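Local coordinates for protein 3-ketosteroid-delta4-5alpha-dehydrogenase (Rhodococcus jostii, PDB 4AT2) that uses bound FAD to dehydrogenate 5alpha-3-ketosteroids, introducing the double bond between steroid carbons 4 and 5 as a step of bacterial steroid catabolism, at residues Gly143-Glu148 against Met205-Glu210; Arg218-Met223 against Ala241-Lys246; Phe356-Glu361 against Thr433-Leu438. All blocks are in the same frame, centred on the assembly; numbering follows the deposited sequence.

Contact 1 of 3, residues Gly143-Glu148 against Met205-Glu210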
loop_
_atom_site.group_PDB
_atom_site.type_symbol
_atom_site.label_atom_id
_atom_site.label_comp_id
_atom_site.label_asym_id
_atom_site.label_seq_id
_atom_site.Cartn_x
_atom_site.Cartn_y
_atom_site.Cartn_z
ATOM N N GLY A 143 -37.742 5.251 2.165
ATOM C CA GLY A 143 -38.400 4.885 0.911
ATOM C C GLY A 143 -37.568 4.081 -0.073
ATOM O O GLY A 143 -37.969 3.904 -1.230
ATOM N N VAL A 144 -36.413 3.582 0.368
ATOM C CA VAL A 144 -35.599 2.715 -0.485
ATOM C C VAL A 144 -36.267 1.344 -0.526
ATOM O O VAL A 144 -36.433 0.719 0.527
ATOM C CB VAL A 144 -34.151 2.560 0.046
ATOM C CG1 VAL A 144 -33.330 1.662 -0.881
ATOM C CG2 VAL A 144 -33.479 3.924 0.179
ATOM N N PRO A 145 -36.654 0.868 -1.731
ATOM C CA PRO A 145 -37.360 -0.407 -1.819
ATOM C C PRO A 145 -36.409 -1.597 -2.012
ATOM O O PRO A 145 -35.394 -1.471 -2.695
ATOM C CB PRO A 145 -38.224 -0.218 -3.073
ATOM C CG PRO A 145 -37.387 0.649 -3.966
ATOM C CD PRO A 145 -36.517 1.504 -3.058
ATOM N N PHE A 146 -36.727 -2.729 -1.398
ATOM C CA PHE A 146 -35.954 -3.955 -1.603
ATOM C C PHE A 146 -36.906 -5.111 -1.869
ATOM O O PHE A 146 -37.900 -5.293 -1.149
ATOM C CB PHE A 146 -35.078 -4.307 -0.391
ATOM C CG PHE A 146 -34.032 -3.279 -0.057
ATOM C CD1 PHE A 146 -34.326 -2.231 0.811
ATOM C CD2 PHE A 146 -32.739 -3.382 -0.566
ATOM C CE1 PHE A 146 -33.361 -1.283 1.143
ATOM C CE2 PHE A 146 -31.769 -2.441 -0.234
ATOM C CZ PHE A 146 -32.078 -1.390 0.626
ATOM N N LYS A 147 -36.608 -5.892 -2.901
ATOM C CA LYS A 147 -37.382 -7.094 -3.166
ATOM C C LYS A 147 -36.882 -8.204 -2.257
ATOM O O LYS A 147 -35.677 -8.446 -2.181
ATOM C CB LYS A 147 -37.238 -7.518 -4.617
ATOM C CG LYS A 147 -38.210 -8.616 -5.001
ATOM C CD LYS A 147 -38.083 -8.916 -6.477
ATOM C CE LYS A 147 -38.937 -10.113 -6.861
ATOM N NZ LYS A 147 -38.972 -10.227 -8.345
ATOM N N GLU A 148 -37.800 -8.885 -1.574
ATOM C CA GLU A 148 -37.409 -9.919 -0.616
ATOM C C GLU A 148 -37.168 -11.245 -1.353
ATOM O O GLU A 148 -37.927 -12.205 -1.229
ATOM C CB GLU A 148 -38.421 -10.005 0.551
ATOM C CG GLU A 148 -38.458 -8.697 1.344
ATOM C CD GLU A 148 -39.170 -8.770 2.694
ATOM O OE1 GLU A 148 -40.230 -9.420 2.782
ATOM O OE2 GLU A 148 -38.658 -8.142 3.663
ATOM N N MET A 205 -30.322 6.548 -4.231
ATOM C CA MET A 205 -30.248 8.014 -4.202
ATOM C C MET A 205 -31.597 8.727 -4.245
ATOM O O MET A 205 -31.831 9.653 -3.471
ATOM C CB MET A 205 -29.400 8.542 -5.363
ATOM C CG MET A 205 -27.906 8.523 -5.133
ATOM S SD MET A 205 -27.357 9.366 -3.628
ATOM C CE MET A 205 -27.662 11.078 -4.002
ATOM N N LYS A 206 -32.464 8.320 -5.173
ATOM C CA LYS A 206 -33.716 9.040 -5.433
ATOM C C LYS A 206 -34.615 9.173 -4.188
ATOM O O LYS A 206 -35.001 10.294 -3.842
ATOM C CB LYS A 206 -34.467 8.420 -6.625
ATOM C CG LYS A 206 -35.754 9.140 -6.996
ATOM C CD LYS A 206 -36.385 8.468 -8.204
ATOM C CE LYS A 206 -37.518 9.298 -8.785
ATOM N NZ LYS A 206 -38.839 8.788 -8.333
ATOM N N PRO A 207 -34.937 8.050 -3.500
ATOM C CA PRO A 207 -35.749 8.193 -2.275
ATOM C C PRO A 207 -35.093 9.044 -1.181
ATOM O O PRO A 207 -35.792 9.754 -0.459
ATOM C CB PRO A 207 -35.923 6.751 -1.774
ATOM C CG PRO A 207 -35.595 5.879 -2.934
ATOM C CD PRO A 207 -34.630 6.636 -3.798
ATOM N N LEU A 208 -33.769 8.974 -1.063
ATOM C CA LEU A 208 -33.048 9.782 -0.069
ATOM C C LEU A 208 -33.117 11.270 -0.420
ATOM O O LEU A 208 -33.316 12.118 0.455
ATOM C CB LEU A 208 -31.592 9.310 0.075
ATOM C CG LEU A 208 -31.388 7.876 0.600
ATOM C CD1 LEU A 208 -29.915 7.594 0.867
ATOM C CD2 LEU A 208 -32.171 7.609 1.870
ATOM N N VAL A 209 -32.983 11.580 -1.706
ATOM C CA VAL A 209 -33.094 12.959 -2.174
ATOM C C VAL A 209 -34.503 13.501 -1.901
ATOM O O VAL A 209 -34.657 14.608 -1.380
ATOM C CB VAL A 209 -32.697 13.090 -3.664
ATOM C CG1 VAL A 209 -33.113 14.445 -4.227
ATOM C CG2 VAL A 209 -31.191 12.895 -3.813
ATOM N N GLU A 210 -35.519 12.700 -2.222
ATOM C CA GLU A 210 -36.909 13.057 -1.917
ATOM C C GLU A 210 -37.088 13.347 -0.427
ATOM O O GLU A 210 -37.725 14.331 -0.052
ATOM C CB GLU A 210 -37.856 11.932 -2.334
ATOM C CG GLU A 210 -37.946 11.706 -3.836
ATOM C CD GLU A 210 -38.870 10.554 -4.196
ATOM O OE1 GLU A 210 -38.931 9.554 -3.443
ATOM O OE2 GLU A 210 -39.544 10.648 -5.238
#
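The carbonyl oxygen of G143 is the polar atom that meets the helix: two ring carbons of P207 close on it, with G143 O 3.5 Å from P207 CB and 3.5 Å from P207 CG. This is van der Waals contact, and no hydrogen bond joins 143-148 to 205-210. CB and CG do the touching for the proline ring: CB also lies 3.9 Å from V144 N, while CG comes within 4.5 Å of P145 CD. G143 brings no side chain of its own, which lets the ring sit directly against the main chain. It closes helix 132-141 in a Schellman motif, its positive phi of 102° turning the chain out of the helix and past P207. On the far side of the interface, P207 interrupts its own helix: a proline N carries no hydrogen, so the bond to the preceding turn is missing and helix 202-214 is kinked here. The P207 carbonyl, in turn, accepts a hydrogen bond from the hydroxyl of T211. V144, itself buried, adds the apolar part of the loop's side. Its CG1 is anti to the backbone N (chi1 -179°), leaving CG2 as the branch facing the helix, 4.2 Å from P207 CB and 4.3 Å from L208 CD2. L204, a turn back along the helix, also touches V144. Beyond V144, L208 continues inward onto I51, V54 and I58 of helix 51-62, which starts within a glycine-rich GxGxxG pattern, consistent with a Rossmann-type FAD-binding fold. Nearer solvent, K206 and E210 form only a long salt bridge along the helix, NZ to OE2 3.7 Å. Past P145, whose backbone bonds to Q189, the loop leaves the helix, and F146 turns its ring to that of Y136.

Contact 2 of 3, residues Arg218-Met223 against Ala241-Lys246. With FAD (flavin-adenine dinucleotide), chain D.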
loop_
_atom_site.group_PDB
_atom_site.type_symbol
_atom_site.label_atom_id
_atom_site.label_comp_id
_atom_site.label_asym_id
_atom_site.label_seq_id
_atom_site.Cartn_x
_atom_site.Cartn_y
_atom_site.Cartn_z
ATOM N N ARG A 218 -31.446 22.448 1.391
ATOM C CA ARG A 218 -31.178 23.357 0.272
ATOM C C ARG A 218 -29.995 22.826 -0.531
ATOM O O ARG A 218 -29.105 22.181 0.033
ATOM C CB ARG A 218 -30.840 24.745 0.820
ATOM C CG ARG A 218 -31.879 25.317 1.782
ATOM C CD ARG A 218 -31.249 26.293 2.775
ATOM N NE ARG A 218 -30.470 27.297 2.068
ATOM C CZ ARG A 218 -29.518 28.056 2.603
ATOM N NH1 ARG A 218 -29.175 27.946 3.883
ATOM N NH2 ARG A 218 -28.893 28.922 1.826
ATOM N N ALA A 219 -29.988 23.082 -1.843
ATOM C CA ALA A 219 -28.869 22.678 -2.703
ATOM C C ALA A 219 -28.438 23.802 -3.647
ATOM O O ALA A 219 -29.280 24.506 -4.213
ATOM C CB ALA A 219 -29.215 21.418 -3.491
ATOM N N GLU A 220 -27.127 23.966 -3.799
ATOM C CA GLU A 220 -26.554 24.876 -4.788
ATOM C C GLU A 220 -25.638 24.086 -5.710
ATOM O O GLU A 220 -24.829 23.280 -5.242
ATOM C CB GLU A 220 -25.777 26.018 -4.116
ATOM C CG GLU A 220 -26.642 27.124 -3.518
ATOM C CD GLU A 220 -27.390 27.938 -4.569
ATOM O OE1 GLU A 220 -26.885 28.105 -5.696
ATOM O OE2 GLU A 220 -28.496 28.422 -4.256
ATOM N N TYR A 221 -25.776 24.317 -7.014
ATOM C CA TYR A 221 -25.053 23.549 -8.034
ATOM C C TYR A 221 -23.940 24.376 -8.677
ATOM O O TYR A 221 -23.810 25.566 -8.394
ATOM C CB TYR A 221 -26.045 22.988 -9.068
ATOM C CG TYR A 221 -26.959 21.953 -8.451
ATOM C CD1 TYR A 221 -26.503 20.654 -8.217
ATOM C CD2 TYR A 221 -28.257 22.282 -8.054
ATOM C CE1 TYR A 221 -27.320 19.705 -7.626
ATOM C CE2 TYR A 221 -29.081 21.333 -7.467
ATOM C CZ TYR A 221 -28.603 20.052 -7.247
ATOM O OH TYR A 221 -29.408 19.090 -6.667
ATOM N N ASP A 222 -23.129 23.734 -9.517
ATOM C CA ASP A 222 -21.900 24.327 -10.048
ATOM C C ASP A 222 -20.982 24.854 -8.944
ATOM O O ASP A 222 -20.217 25.796 -9.159
ATOM C CB ASP A 222 -22.200 25.442 -11.065
ATOM C CG ASP A 222 -21.019 25.721 -11.982
ATOM O OD1 ASP A 222 -20.369 24.753 -12.422
ATOM O OD2 ASP A 222 -20.733 26.907 -12.264
ATOM N N MET A 223 -21.065 24.244 -7.760
ATOM C CA MET A 223 -20.269 24.643 -6.610
ATOM C C MET A 223 -19.037 23.785 -6.521
ATOM O O MET A 223 -19.105 22.670 -6.000
ATOM C CB MET A 223 -21.062 24.427 -5.323
ATOM C CG MET A 223 -21.950 25.578 -4.933
ATOM S SD MET A 223 -21.018 26.908 -4.145
ATOM C CE MET A 223 -22.411 27.912 -3.649
ATOM N N ALA A 241 -15.555 28.417 -2.526
ATOM C CA ALA A 241 -15.819 27.645 -3.747
ATOM C C ALA A 241 -15.765 28.534 -4.980
ATOM O O ALA A 241 -15.808 29.755 -4.873
ATOM C CB ALA A 241 -17.179 26.960 -3.668
ATOM N N LYS A 242 -15.668 27.917 -6.150
ATOM C CA LYS A 242 -15.982 28.619 -7.400
ATOM C C LYS A 242 -17.382 28.195 -7.861
ATOM O O LYS A 242 -17.668 27.000 -7.966
ATOM C CB LYS A 242 -14.931 28.333 -8.487
ATOM C CG LYS A 242 -15.141 29.133 -9.780
ATOM C CD LYS A 242 -14.119 28.781 -10.855
ATOM C CE LYS A 242 -14.327 29.623 -12.109
ATOM N NZ LYS A 242 -13.369 29.280 -13.194
ATOM N N GLN A 243 -18.263 29.172 -8.098
ATOM C CA GLN A 243 -19.607 28.880 -8.604
ATOM C C GLN A 243 -19.950 29.871 -9.693
ATOM O O GLN A 243 -19.758 31.076 -9.509
ATOM C CB GLN A 243 -20.663 28.966 -7.497
ATOM C CG GLN A 243 -22.038 28.458 -7.935
ATOM C CD GLN A 243 -23.179 28.936 -7.050
ATOM O OE1 GLN A 243 -23.149 30.045 -6.501
ATOM N NE2 GLN A 243 -24.203 28.099 -6.915
ATOM N N TYR A 244 -20.469 29.352 -10.806
ATOM C CA TYR A 244 -20.834 30.188 -11.954
ATOM C C TYR A 244 -19.732 31.200 -12.249
ATOM O O TYR A 244 -19.989 32.399 -12.414
ATOM C CB TYR A 244 -22.210 30.851 -11.748
ATOM C CG TYR A 244 -23.287 29.816 -11.488
ATOM C CD1 TYR A 244 -23.434 28.721 -12.340
ATOM C CD2 TYR A 244 -24.129 29.913 -10.386
ATOM C CE1 TYR A 244 -24.403 27.750 -12.103
ATOM C CE2 TYR A 244 -25.101 28.950 -10.143
ATOM C CZ TYR A 244 -25.228 27.871 -11.005
ATOM O OH TYR A 244 -26.178 26.888 -10.777
ATOM N N GLY A 245 -18.499 30.696 -12.300
ATOM C CA GLY A 245 -17.357 31.500 -12.748
ATOM C C GLY A 245 -16.712 32.417 -11.728
ATOM O O GLY A 245 -15.680 33.016 -12.015
ATOM N N LYS A 246 -17.307 32.546 -10.545
ATOM C CA LYS A 246 -16.758 33.461 -9.545
ATOM C C LYS A 246 -16.517 32.798 -8.194
ATOM O O LYS A 246 -17.120 31.778 -7.866
ATOM C CB LYS A 246 -17.608 34.737 -9.400
ATOM C CG LYS A 246 -18.988 34.548 -8.810
ATOM C CD LYS A 246 -19.611 35.903 -8.491
ATOM C CE LYS A 246 -20.858 35.745 -7.641
ATOM N NZ LYS A 246 -21.923 34.999 -8.364
HETATM P PA FAD D . -20.294 10.329 -4.939
HETATM O O1A FAD D . -21.530 9.520 -4.876
HETATM O O2A FAD D . -19.519 10.345 -6.189
HETATM O O5B FAD D . -20.673 11.835 -4.549
HETATM C C5B FAD D . -19.667 12.849 -4.467
HETATM C C4B FAD D . -20.251 14.163 -5.014
HETATM O O4B FAD D . -19.247 15.165 -4.745
HETATM C C3B FAD D . -20.402 14.079 -6.538
HETATM O O3B FAD D . -21.748 14.470 -6.906
HETATM C C2B FAD D . -19.346 15.057 -7.067
HETATM O O2B FAD D . -19.809 15.704 -8.283
HETATM C C1B FAD D . -19.228 16.048 -5.911
HETATM N N9A FAD D . -17.942 16.780 -5.874
HETATM C C8A FAD D . -16.724 16.361 -6.237
HETATM N N7A FAD D . -15.862 17.351 -6.020
HETATM C C5A FAD D . -16.538 18.396 -5.503
HETATM C C6A FAD D . -16.187 19.642 -5.099
HETATM N N6A FAD D . -14.909 20.012 -5.179
HETATM N N1A FAD D . -17.090 20.512 -4.617
HETATM C C2A FAD D . -18.423 20.144 -4.511
HETATM N N3A FAD D . -18.777 18.865 -4.931
HETATM C C4A FAD D . -17.824 18.027 -5.418
HETATM N N1 FAD D . -20.054 0.738 -4.479
HETATM C C2 FAD D . -20.947 0.011 -3.713
HETATM O O2 FAD D . -20.836 0.023 -2.494
HETATM N N3 FAD D . -21.969 -0.727 -4.329
HETATM C C4 FAD D . -22.068 -0.765 -5.721
HETATM O O4 FAD D . -22.971 -1.437 -6.228
HETATM C C4X FAD D . -21.160 -0.034 -6.495
HETATM N N5 FAD D . -21.212 -0.066 -7.849
HETATM C C5X FAD D . -20.194 0.451 -8.565
HETATM C C6 FAD D . -20.103 0.205 -9.938
HETATM C C7 FAD D . -19.062 0.749 -10.694
HETATM C C7M FAD D . -19.021 0.468 -12.074
HETATM C C8 FAD D . -18.082 1.547 -10.065
HETATM C C8M FAD D . -17.009 2.133 -10.767
HETATM C C9 FAD D . -18.184 1.800 -8.695
HETATM C C9A FAD D . -19.222 1.237 -7.937
HETATM N N10 FAD D . -19.307 1.450 -6.601
HETATM C C10 FAD D . -20.158 0.714 -5.874
HETATM C "C1'" FAD D . -18.548 2.524 -5.910
HETATM C "C2'" FAD D . -19.501 3.665 -5.521
HETATM O "O2'" FAD D . -20.199 4.031 -6.713
HETATM C "C3'" FAD D . -18.724 4.876 -4.982
HETATM O "O3'" FAD D . -17.563 4.481 -4.229
HETATM C "C4'" FAD D . -19.648 5.731 -4.100
HETATM O "O4'" FAD D . -20.793 6.105 -4.882
HETATM C "C5'" FAD D . -18.926 6.993 -3.622
HETATM O "O5'" FAD D . -19.805 7.712 -2.736
HETATM P P FAD D . -19.468 9.235 -2.326
HETATM O O1P FAD D . -18.156 9.311 -1.675
HETATM O O2P FAD D . -20.683 9.790 -1.642
HETATM O O3P FAD D . -19.210 9.918 -3.783
HETATM O O HOH W 1 -27.473 26.408 -8.081
HETATM O O HOH W 2 -17.802 28.016 -12.439
#
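The Q243 amide is engaged at its edge and on one face. Both N-H groups of NE2 are used in the amide plane: one goes to E220 OE1 at 2.9 Å, the other, nearly straight, to Y221 O at 3.0 Å. The E220 carboxylate stands almost perpendicular to the amide, at 83°, and is met on its anti side. Over one amide face lies the M223 methyl, CE 3.6 Å from Q243 CD. With Q243 CG anti to the backbone N (chi1 -171°) and the chain extended beyond it, the amide reaches across to the other segment; its OE1 bonds to the hydroxyl of Y40 on strand 40-42. All the polar atoms of this amide are thus taken.

The Y244 ring crosses D222 obliquely, planes 36° apart, with D222 CB 3.4 Å from Y244 CE1. D222 OD2 accepts the Y244 backbone N-H at 2.9 Å through a bent bond, and a water links OD2 to the N of G245. A second water joins E220 OE1, Y221 N and Y244 OH. M223 SD rests 3.9 Å from A241 CB, near V248.

The main chain of M223 faces the cofactor, its O 3.0 Å from FAD C2A. The type I' turn Q243-K246 joins strands 236-243 and 246-252 as a hairpin, packed against the link from strand 218-220 to 223-230, which borders the adenine of an FAD-binding fold.

Contact 3 of 3, residues Phe356-Glu361 against Thr433-Leu438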
loop_
_atom_site.group_PDB
_atom_site.type_symbol
_atom_site.label_atom_id
_atom_site.label_comp_id
_atom_site.label_asym_id
_atom_site.label_seq_id
_atom_site.Cartn_x
_atom_site.Cartn_y
_atom_site.Cartn_z
ATOM N N PHE A 356 -5.189 -16.463 -17.128
ATOM C CA PHE A 356 -5.867 -17.126 -18.230
ATOM C C PHE A 356 -6.942 -18.000 -17.640
ATOM O O PHE A 356 -6.736 -18.585 -16.573
ATOM C CB PHE A 356 -4.903 -18.038 -19.006
ATOM C CG PHE A 356 -3.666 -17.350 -19.501
ATOM C CD1 PHE A 356 -3.665 -16.690 -20.723
ATOM C CD2 PHE A 356 -2.496 -17.376 -18.748
ATOM C CE1 PHE A 356 -2.516 -16.064 -21.184
ATOM C CE2 PHE A 356 -1.341 -16.748 -19.204
ATOM C CZ PHE A 356 -1.352 -16.103 -20.435
ATOM N N LEU A 357 -8.083 -18.099 -18.321
ATOM C CA LEU A 357 -9.106 -19.066 -17.924
ATOM C C LEU A 357 -8.995 -20.294 -18.815
ATOM O O LEU A 357 -9.144 -20.206 -20.042
ATOM C CB LEU A 357 -10.535 -18.467 -17.985
ATOM C CG LEU A 357 -11.620 -19.438 -17.478
ATOM C CD1 LEU A 357 -11.532 -19.599 -15.961
ATOM C CD2 LEU A 357 -13.021 -18.991 -17.889
ATOM N N ILE A 358 -8.723 -21.433 -18.181
ATOM C CA ILE A 358 -8.648 -22.720 -18.877
ATOM C C ILE A 358 -10.000 -23.395 -18.674
ATOM O O ILE A 358 -10.451 -23.572 -17.535
ATOM C CB ILE A 358 -7.517 -23.615 -18.318
ATOM C CG1 ILE A 358 -6.203 -22.820 -18.164
ATOM C CG2 ILE A 358 -7.361 -24.861 -19.191
ATOM C CD1 ILE A 358 -5.659 -22.245 -19.468
ATOM N N ILE A 359 -10.666 -23.731 -19.772
ATOM C CA ILE A 359 -12.043 -24.214 -19.687
ATOM C C ILE A 359 -12.340 -25.148 -20.847
ATOM O O ILE A 359 -11.926 -24.873 -21.993
ATOM C CB ILE A 359 -13.027 -23.008 -19.633
ATOM C CG1 ILE A 359 -14.473 -23.470 -19.379
ATOM C CG2 ILE A 359 -12.873 -22.113 -20.870
ATOM C CD1 ILE A 359 -15.413 -22.347 -18.948
ATOM N N ASP A 360 -13.014 -26.266 -20.569
ATOM C CA ASP A 360 -13.362 -27.162 -21.666
ATOM C C ASP A 360 -14.546 -26.608 -22.449
ATOM O O ASP A 360 -15.289 -25.740 -21.972
ATOM C CB ASP A 360 -13.504 -28.647 -21.256
ATOM C CG ASP A 360 -14.641 -28.912 -20.283
ATOM O OD1 ASP A 360 -15.753 -28.398 -20.464
ATOM O OD2 ASP A 360 -14.421 -29.703 -19.351
ATOM N N GLU A 361 -14.682 -27.071 -23.683
ATOM C CA GLU A 361 -15.653 -26.492 -24.597
ATOM C C GLU A 361 -17.079 -26.605 -24.051
ATOM O O GLU A 361 -17.832 -25.635 -24.091
ATOM C CB GLU A 361 -15.484 -27.153 -25.967
ATOM C CG GLU A 361 -16.603 -27.034 -26.981
ATOM C CD GLU A 361 -16.203 -27.753 -28.258
ATOM O OE1 GLU A 361 -15.297 -27.247 -28.958
ATOM O OE2 GLU A 361 -16.733 -28.851 -28.524
ATOM N N THR A 433 -11.924 -32.260 -22.735
ATOM C CA THR A 433 -11.414 -31.833 -24.040
ATOM C C THR A 433 -12.577 -31.791 -25.044
ATOM O O THR A 433 -13.584 -32.470 -24.839
ATOM C CB THR A 433 -10.310 -32.781 -24.556
ATOM O OG1 THR A 433 -10.831 -34.112 -24.639
ATOM C CG2 THR A 433 -9.070 -32.754 -23.642
ATOM N N PRO A 434 -12.482 -30.964 -26.105
ATOM C CA PRO A 434 -11.431 -29.999 -26.400
ATOM C C PRO A 434 -11.397 -28.935 -25.317
ATOM O O PRO A 434 -12.369 -28.772 -24.558
ATOM C CB PRO A 434 -11.858 -29.373 -27.738
ATOM C CG PRO A 434 -13.003 -30.176 -28.230
ATOM C CD PRO A 434 -13.618 -30.843 -27.042
ATOM N N VAL A 435 -10.273 -28.236 -25.235
ATOM C CA VAL A 435 -10.029 -27.304 -24.152
ATOM C C VAL A 435 -9.672 -25.954 -24.757
ATOM O O VAL A 435 -9.055 -25.890 -25.825
ATOM C CB VAL A 435 -8.947 -27.873 -23.176
ATOM C CG1 VAL A 435 -7.617 -28.141 -23.885
ATOM C CG2 VAL A 435 -8.794 -27.011 -21.925
ATOM N N ALA A 436 -10.088 -24.885 -24.089
ATOM C CA ALA A 436 -9.850 -23.523 -24.562
ATOM C C ALA A 436 -9.173 -22.689 -23.478
ATOM O O ALA A 436 -9.220 -23.031 -22.301
ATOM C CB ALA A 436 -11.164 -22.882 -24.965
ATOM N N ALA A 437 -8.534 -21.596 -23.883
ATOM C CA ALA A 437 -7.998 -20.640 -22.922
ATOM C C ALA A 437 -8.421 -19.232 -23.298
ATOM O O ALA A 437 -8.294 -18.812 -24.456
ATOM C CB ALA A 437 -6.484 -20.740 -22.826
ATOM N N LEU A 438 -8.941 -18.509 -22.317
ATOM C CA LEU A 438 -9.232 -17.091 -22.463
ATOM C C LEU A 438 -8.012 -16.314 -21.996
ATOM O O LEU A 438 -7.470 -16.596 -20.927
ATOM C CB LEU A 438 -10.424 -16.687 -21.588
ATOM C CG LEU A 438 -11.854 -17.045 -22.004
ATOM C CD1 LEU A 438 -12.058 -18.554 -22.150
ATOM C CD2 LEU A 438 -12.818 -16.457 -20.968
#
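L438 and L357 face each other as a hydrogen-bonded antiparallel pair, with L438 N to L357 O at 2.8 Å and L357 N to L438 O at 3.1 Å. Their side chains lie side by side and point the same way, CD2 to CD2 4.0 Å. The other branch of L438, CD1, reaches along the same face to I359 CG2 at 3.9 Å, and Y364 of helix 361-369 touches I359 and L438. L438 O also receives the CA-H of F356, whose ring turns its edge to that oxygen.

P434, preceded by a cis peptide bond, holds the opposite end. Its O accepts the backbone N-H of E361 at 3.0 Å, the donor tilted 29° from the carbonyl plane. D360 is the N-cap of helix 361-369; its OD1 also bonds to S363 OG and its OD2 to the N of G432. P434 CG meets E361 OE1 at 3.8 Å, a contact without a hydrogen bond. Between the two ends I359 and A436 exchange backbone bonds, while I358 CG2 packs on V435 CG2 at 3.8 Å, and both residues touch L391.

The strands are therefore joined by main-chain bonds and aliphatic contacts, with the D360 carboxylate tied into the turn and helix start and E361 exposed.

In the fold
Contacts 1 and 2 are neighbours in the part of the fold that holds FAD: helix 202-214 of contact 1 leads directly into strand 218-220 of contact 2, and although their centres are 27 Å apart, their nearest atoms come within about 6 Å. Contact 2 borders the cofactor itself, through M223 at the adenine, whereas contact 1 stands one layer back, the L208 side chain about 10 Å from FAD. Contact 3 is remote, its centre 43 Å from contact 1 and 54 Å from contact 2, across the centre of the chain from the latter, in a separate antiparallel sheet. None of the three contains a residue of the androstenedione pocket.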